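Local coordinates for protein 2-hydroxyisobutyryl-CoA synthetase (Aquincola tertiaricarbonis, PDB 6HDY) that is a CoA synthetase of the AMP-binding (ANL) family, with a ligand-binding pocket beside its central sheets, at residues Gly276-Ala288 / Tyr327-Leu341. Residues are numbered along the deposited sequence; the frame is centred on the assembly and turned at random.
Sequences GSMAEMSPFMNVA and YTHLERTSQPMIRLL. With 3HL ((3S)-3-hydroxybutanoic acid), chain B; 8LQ ([[(2~{R},3~{S},4~{R},5~{R})-5-(6-aminopurin-9-yl)-3,4-bis(oxidanyl)oxolan-2-yl]methoxy-oxidanyl-phosphoryl] (3~{S})-3-oxidanylbutanoate), chain C.
With CG turned beside the backbone N (chi1 -63°) and the chain bent again at chi2, Met281 folds its thioether back against 327-341. Its SD comes to rest over one face of the His329 imidazole, 4.2 Å from the ring centroid, and lies 3.4 Å from Met337 CB. The terminal methyl points in among the side chains of Tyr327, Met337 and Leu340, though its exact placement is doubtful.

The His329 ring is held through both nitrogens. His329 ND1 accepts from Met337 N at 2.9 Å, in the ring plane, which implies that NE2 carries the proton and donates to Ser282 O. That bond is bent (133° at the hydrogen), and NE2 stands well above the carbonyl plane, not on a lone pair. Arg332, its chain bent at chi3, brings its NH1 to Ser282 O at 2.9 Å along a straighter path (155°), closer to that plane. The two donors reach the oxygen from opposite faces, so a buried carbonyl just before the cis peptide bond of Pro283 is gripped twice. A water joins Arg332 NH1 to Ala279 O, and Asp143 forms a salt bridge with Arg332 NE that probably limits the guanidinium's rotation. Ala279 O also receives both Ser282 N and Ser282 OG, closing the type I turn 279-282.

Further along, the Tyr327 ring takes Ser277 CB over one face, 4.0 Å from the centroid in a CH-pi contact, and Met278 lies obliquely against it as a Met-aromatic contact. Leu340 CD2 meets Glu280 CB at 3.6 Å, the two side chains crossing at about a right angle.

Opposite Tyr327 the partner strand carries two residues, Arg339 and Leu340, for one, a G1 beta bulge. The contact thus seats a ligand-pocket loop, whose Phe284 ring turns one face to (3S)-3-hydroxybutanoic acid, on the beta-sheet beside the active site of an ANL-family AMP-binding domain.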
loop_
_atom_site.group_PDB
_atom_site.type_symbol
_atom_site.label_atom_id
_atom_site.label_comp_id
_atom_site.label_asym_id
_atom_site.label_seq_id
_atom_site.Cartn_x
_atom_site.Cartn_y
_atom_site.Cartn_z
ATOM N N GLY A 276 -5.842 18.401 3.686
ATOM C CA GLY A 276 -5.208 17.703 4.781
ATOM C C GLY A 276 -5.090 18.404 6.106
ATOM O O GLY A 276 -4.470 19.459 6.209
ATOM N N SER A 277 -5.654 17.770 7.138
ATOM C CA SER A 277 -5.554 18.193 8.534
ATOM C C SER A 277 -4.542 17.250 9.185
ATOM O O SER A 277 -3.336 17.466 9.055
ATOM C CB SER A 277 -6.917 18.140 9.228
ATOM O OG SER A 277 -7.559 16.885 9.060
ATOM N N MET A 278 -5.031 16.168 9.821
ATOM C CA MET A 278 -4.253 15.169 10.551
ATOM C C MET A 278 -4.806 13.794 10.297
ATOM O O MET A 278 -5.961 13.661 9.927
ATOM C CB MET A 278 -4.314 15.454 12.057
ATOM C CG MET A 278 -4.015 16.910 12.423
ATOM S SD MET A 278 -4.181 17.181 14.185
ATOM C CE MET A 278 -5.539 17.755 14.240
ATOM N N ALA A 279 -3.983 12.764 10.526
ATOM C CA ALA A 279 -4.328 11.355 10.399
ATOM C C ALA A 279 -5.370 10.975 11.440
ATOM O O ALA A 279 -6.271 10.177 11.146
ATOM C CB ALA A 279 -3.066 10.503 10.570
ATOM N N GLU A 280 -5.257 11.551 12.657
ATOM C CA GLU A 280 -6.205 11.322 13.772
ATOM C C GLU A 280 -7.561 11.875 13.343
ATOM O O GLU A 280 -8.588 11.411 13.811
ATOM C CB GLU A 280 -5.775 12.081 15.047
ATOM C CG GLU A 280 -4.536 11.575 15.764
ATOM C CD GLU A 280 -3.197 11.961 15.153
ATOM O OE1 GLU A 280 -3.172 12.672 14.123
ATOM O OE2 GLU A 280 -2.162 11.521 15.698
ATOM N N MET A 281 -7.545 12.860 12.438
ATOM C CA MET A 281 -8.730 13.546 11.921
ATOM C C MET A 281 -9.259 13.019 10.585
ATOM O O MET A 281 -9.983 13.761 9.917
ATOM C CB MET A 281 -8.479 15.068 11.841
ATOM C CG MET A 281 -8.243 15.684 13.176
ATOM S SD MET A 281 -9.562 15.213 14.309
ATOM C CE MET A 281 -9.083 15.989 15.558
ATOM N N SER A 282 -8.944 11.749 10.191
ATOM C CA SER A 282 -9.525 11.211 8.948
ATOM C C SER A 282 -11.042 11.242 9.143
ATOM O O SER A 282 -11.491 10.885 10.229
ATOM C CB SER A 282 -9.065 9.794 8.664
ATOM O OG SER A 282 -7.654 9.746 8.561
ATOM N N PRO A 283 -11.865 11.744 8.197
ATOM C CA PRO A 283 -11.540 12.254 6.850
ATOM C C PRO A 283 -10.709 13.552 6.905
ATOM O O PRO A 283 -11.217 14.622 7.238
ATOM C CB PRO A 283 -12.932 12.407 6.199
ATOM C CG PRO A 283 -13.868 12.666 7.353
ATOM C CD PRO A 283 -13.317 11.802 8.469
ATOM N N PHE A 284 -9.408 13.429 6.632
ATOM C CA PHE A 284 -8.429 14.513 6.743
ATOM C C PHE A 284 -8.603 15.587 5.664
ATOM O O PHE A 284 -8.057 16.681 5.816
ATOM C CB PHE A 284 -6.983 13.962 6.758
ATOM C CG PHE A 284 -6.652 13.130 5.538
ATOM C CD1 PHE A 284 -6.292 13.740 4.335
ATOM C CD2 PHE A 284 -6.734 11.738 5.580
ATOM C CE1 PHE A 284 -6.030 12.980 3.203
ATOM C CE2 PHE A 284 -6.440 10.979 4.454
ATOM C CZ PHE A 284 -6.094 11.606 3.272
ATOM N N MET A 285 -9.361 15.278 4.582
ATOM C CA MET A 285 -9.653 16.246 3.524
ATOM C C MET A 285 -10.701 17.282 4.014
ATOM O O MET A 285 -11.137 18.101 3.223
ATOM C CB MET A 285 -10.113 15.532 2.220
ATOM C CG MET A 285 -9.004 14.757 1.533
ATOM S SD MET A 285 -9.466 13.930 -0.019
ATOM C CE MET A 285 -9.639 15.305 -1.066
ATOM N N ASN A 286 -11.063 17.283 5.325
ATOM C CA ASN A 286 -12.008 18.248 5.940
ATOM C C ASN A 286 -11.552 19.726 5.750
ATOM O O ASN A 286 -12.314 20.671 5.949
ATOM C CB ASN A 286 -12.236 17.904 7.425
ATOM C CG ASN A 286 -11.034 18.195 8.292
ATOM O OD1 ASN A 286 -10.042 17.497 8.250
ATOM N ND2 ASN A 286 -11.064 19.263 9.060
ATOM N N VAL A 287 -10.286 19.902 5.398
ATOM C CA VAL A 287 -9.696 21.179 4.994
ATOM C C VAL A 287 -9.156 20.902 3.589
ATOM O O VAL A 287 -8.361 19.960 3.414
ATOM C CB VAL A 287 -8.671 21.838 5.965
ATOM C CG1 VAL A 287 -9.353 22.327 7.237
ATOM C CG2 VAL A 287 -7.500 20.912 6.282
ATOM N N ALA A 288 -9.729 21.583 2.581
ATOM C CA ALA A 288 -9.384 21.354 1.172
ATOM C C ALA A 288 -9.840 22.454 0.251
ATOM O O ALA A 288 -10.977 22.925 0.351
ATOM C CB ALA A 288 -9.970 20.019 0.679
ATOM N N TYR A 327 -9.719 20.569 16.063
ATOM C CA TYR A 327 -10.697 19.832 15.268
ATOM C C TYR A 327 -11.598 18.902 16.043
ATOM O O TYR A 327 -11.162 18.276 17.007
ATOM C CB TYR A 327 -9.991 19.002 14.186
ATOM C CG TYR A 327 -9.039 19.730 13.266
ATOM C CD1 TYR A 327 -9.510 20.459 12.173
ATOM C CD2 TYR A 327 -7.660 19.595 13.411
ATOM C CE1 TYR A 327 -8.632 21.051 11.261
ATOM C CE2 TYR A 327 -6.773 20.164 12.495
ATOM C CZ TYR A 327 -7.265 20.898 11.426
ATOM O OH TYR A 327 -6.397 21.486 10.538
ATOM N N THR A 328 -12.851 18.756 15.554
ATOM C CA THR A 328 -13.854 17.849 16.111
ATOM C C THR A 328 -14.577 17.082 14.999
ATOM O O THR A 328 -15.121 17.699 14.080
ATOM C CB THR A 328 -14.839 18.579 17.059
ATOM O OG1 THR A 328 -14.115 19.223 18.117
ATOM C CG2 THR A 328 -15.884 17.631 17.650
ATOM N N HIS A 329 -14.590 15.733 15.113
ATOM C CA HIS A 329 -15.326 14.824 14.234
ATOM C C HIS A 329 -16.823 14.991 14.430
ATOM O O HIS A 329 -17.311 14.935 15.570
ATOM C CB HIS A 329 -14.984 13.326 14.531
ATOM C CG HIS A 329 -13.674 12.875 13.953
ATOM N ND1 HIS A 329 -12.666 12.362 14.755
ATOM C CD2 HIS A 329 -13.265 12.845 12.664
ATOM C CE1 HIS A 329 -11.677 12.054 13.933
ATOM N NE2 HIS A 329 -11.988 12.338 12.666
ATOM N N LEU A 330 -17.573 15.125 13.320
ATOM C CA LEU A 330 -19.047 15.172 13.436
ATOM C C LEU A 330 -19.722 13.879 12.913
ATOM O O LEU A 330 -20.918 13.676 13.117
ATOM C CB LEU A 330 -19.620 16.418 12.721
ATOM C CG LEU A 330 -19.087 17.789 13.145
ATOM C CD1 LEU A 330 -19.745 18.879 12.347
ATOM C CD2 LEU A 330 -19.293 18.023 14.624
ATOM N N GLU A 331 -18.947 12.996 12.260
ATOM C CA GLU A 331 -19.445 11.783 11.617
ATOM C C GLU A 331 -18.571 10.555 11.877
ATOM O O GLU A 331 -18.323 9.768 10.951
ATOM C CB GLU A 331 -19.611 12.030 10.100
ATOM C CG GLU A 331 -20.694 13.039 9.731
ATOM C CD GLU A 331 -21.007 13.194 8.256
ATOM O OE1 GLU A 331 -20.176 12.798 7.411
ATOM O OE2 GLU A 331 -22.100 13.710 7.943
ATOM N N ARG A 332 -18.106 10.370 13.135
ATOM C CA ARG A 332 -17.280 9.212 13.512
ATOM C C ARG A 332 -17.672 8.603 14.841
ATOM O O ARG A 332 -17.857 9.317 15.825
ATOM C CB ARG A 332 -15.770 9.549 13.479
ATOM C CG ARG A 332 -15.193 9.557 12.066
ATOM C CD ARG A 332 -13.691 9.447 12.021
ATOM N NE ARG A 332 -13.156 8.213 12.625
ATOM C CZ ARG A 332 -11.862 7.925 12.692
ATOM N NH1 ARG A 332 -10.960 8.763 12.191
ATOM N NH2 ARG A 332 -11.456 6.795 13.262
ATOM N N THR A 333 -17.800 7.271 14.868
ATOM C CA THR A 333 -18.143 6.520 16.076
ATOM C C THR A 333 -16.914 5.839 16.693
ATOM O O THR A 333 -16.935 5.520 17.875
ATOM C CB THR A 333 -19.256 5.506 15.775
ATOM O OG1 THR A 333 -18.851 4.686 14.673
ATOM C CG2 THR A 333 -20.608 6.172 15.486
ATOM N N SER A 334 -15.847 5.601 15.898
ATOM C CA SER A 334 -14.618 4.920 16.363
ATOM C C SER A 334 -13.503 5.951 16.535
ATOM O O SER A 334 -13.275 6.754 15.620
ATOM C CB SER A 334 -14.189 3.819 15.388
ATOM O OG SER A 334 -13.525 4.356 14.249
ATOM N N GLN A 335 -12.825 5.948 17.715
ATOM C CA GLN A 335 -11.782 6.932 18.062
ATOM C C GLN A 335 -12.205 8.370 17.712
ATOM O O GLN A 335 -11.455 9.071 17.035
ATOM C CB GLN A 335 -10.415 6.553 17.459
ATOM C CG GLN A 335 -9.864 5.235 18.060
ATOM C CD GLN A 335 -8.472 4.915 17.539
ATOM O OE1 GLN A 335 -8.206 4.969 16.338
ATOM N NE2 GLN A 335 -7.558 4.551 18.431
ATOM N N PRO A 336 -13.437 8.842 18.105
ATOM C CA PRO A 336 -13.822 10.214 17.721
ATOM C C PRO A 336 -12.949 11.242 18.429
ATOM O O PRO A 336 -12.654 11.104 19.614
ATOM C CB PRO A 336 -15.301 10.308 18.117
ATOM C CG PRO A 336 -15.467 9.324 19.213
ATOM C CD PRO A 336 -14.489 8.201 18.932
ATOM N N MET A 337 -12.489 12.216 17.682
ATOM C CA MET A 337 -11.639 13.286 18.195
ATOM C C MET A 337 -12.491 14.505 18.485
ATOM O O MET A 337 -13.171 15.009 17.587
ATOM C CB MET A 337 -10.539 13.660 17.188
ATOM C CG MET A 337 -9.470 12.611 16.954
ATOM S SD MET A 337 -8.497 12.022 18.356
ATOM C CE MET A 337 -8.306 13.352 19.272
ATOM N N ILE A 338 -12.504 14.938 19.752
ATOM C CA ILE A 338 -13.294 16.096 20.171
ATOM C C ILE A 338 -12.351 17.170 20.677
ATOM O O ILE A 338 -11.797 17.069 21.773
ATOM C CB ILE A 338 -14.448 15.760 21.168
ATOM C CG1 ILE A 338 -15.311 14.587 20.648
ATOM C CG2 ILE A 338 -15.311 17.003 21.428
ATOM C CD1 ILE A 338 -16.176 13.965 21.661
ATOM N N ARG A 339 -12.185 18.198 19.860
ATOM C CA ARG A 339 -11.316 19.334 20.117
ATOM C C ARG A 339 -9.860 18.888 20.217
ATOM O O ARG A 339 -9.177 19.182 21.190
ATOM C CB ARG A 339 -11.806 20.192 21.319
ATOM C CG ARG A 339 -12.887 21.137 20.868
ATOM C CD ARG A 339 -13.494 22.031 21.925
ATOM N NE ARG A 339 -12.529 22.766 22.740
ATOM C CZ ARG A 339 -12.000 23.946 22.434
ATOM N NH1 ARG A 339 -12.277 24.526 21.272
ATOM N NH2 ARG A 339 -11.171 24.543 23.275
ATOM N N LEU A 340 -9.380 18.176 19.191
ATOM C CA LEU A 340 -7.963 17.800 19.141
ATOM C C LEU A 340 -7.139 19.002 18.671
ATOM O O LEU A 340 -7.445 19.620 17.641
ATOM C CB LEU A 340 -7.685 16.563 18.254
ATOM C CG LEU A 340 -6.207 16.156 17.975
ATOM C CD1 LEU A 340 -5.521 15.607 19.235
ATOM C CD2 LEU A 340 -6.121 15.130 16.837
ATOM N N LEU A 341 -6.115 19.333 19.469
ATOM C CA LEU A 341 -5.166 20.404 19.218
ATOM C C LEU A 341 -4.180 19.925 18.123
ATOM O O LEU A 341 -3.539 18.893 18.289
ATOM C CB LEU A 341 -4.437 20.758 20.534
ATOM C CG LEU A 341 -3.267 21.761 20.462
ATOM C CD1 LEU A 341 -3.724 23.115 19.933
ATOM C CD2 LEU A 341 -2.628 21.940 21.830
HETATM C CA 3HL B . -1.784 13.665 7.006
HETATM C CB 3HL B . -2.549 12.433 7.543
HETATM O OG1 3HL B . -3.879 12.333 7.046
HETATM C CG2 3HL B . -1.860 11.152 7.184
HETATM C C 3HL B . -2.675 14.407 6.041
HETATM O OA 3HL B . -2.980 13.874 4.983
HETATM O OB 3HL B . -3.234 15.547 6.519
HETATM N N9 8LQ C . 0.137 18.746 7.275
HETATM C C8 8LQ C . -0.692 17.831 6.748
HETATM N N7 8LQ C . -1.296 18.361 5.690
HETATM C C5 8LQ C . -0.861 19.626 5.565
HETATM C C6 8LQ C . -1.089 20.600 4.656
HETATM N N6 8LQ C . -1.954 20.362 3.683
HETATM N N1 8LQ C . -0.491 21.804 4.741
HETATM C C2 8LQ C . 0.424 22.069 5.763
HETATM N N3 8LQ C . 0.698 21.031 6.641
HETATM C C4 8LQ C . 0.034 19.855 6.547
HETATM C CAA 8LQ C . -3.026 11.926 6.653
HETATM C CAZ 8LQ C . -2.863 13.291 5.933
HETATM O OAE 8LQ C . -1.906 13.169 4.885
HETATM C CAL 8LQ C . -2.405 14.410 6.888
HETATM C CAS 8LQ C . -1.105 14.017 7.604
HETATM O OAC 8LQ C . -0.031 14.102 7.016
HETATM O OAQ 8LQ C . -1.265 13.502 8.876
HETATM P PBC 8LQ C . -0.048 13.306 9.896
HETATM O OAH 8LQ C . 0.880 12.218 9.205
HETATM O OAD 8LQ C . -0.476 12.917 11.251
HETATM O "O5'" 8LQ C . 0.655 14.721 9.939
HETATM C "C5'" 8LQ C . -0.175 15.839 10.246
HETATM C "C4'" 8LQ C . 0.647 17.102 10.208
HETATM O "O4'" 8LQ C . 1.219 17.263 8.882
HETATM C "C3'" 8LQ C . -0.281 18.228 10.377
HETATM O "O3'" 8LQ C . -0.506 18.489 11.791
HETATM C "C2'" 8LQ C . 0.497 19.350 9.686
HETATM O "O2'" 8LQ C . 1.628 19.821 10.521
HETATM C "C1'" 8LQ C . 1.032 18.625 8.472
HETATM O O HOH W 1 -7.991 8.017 12.033
#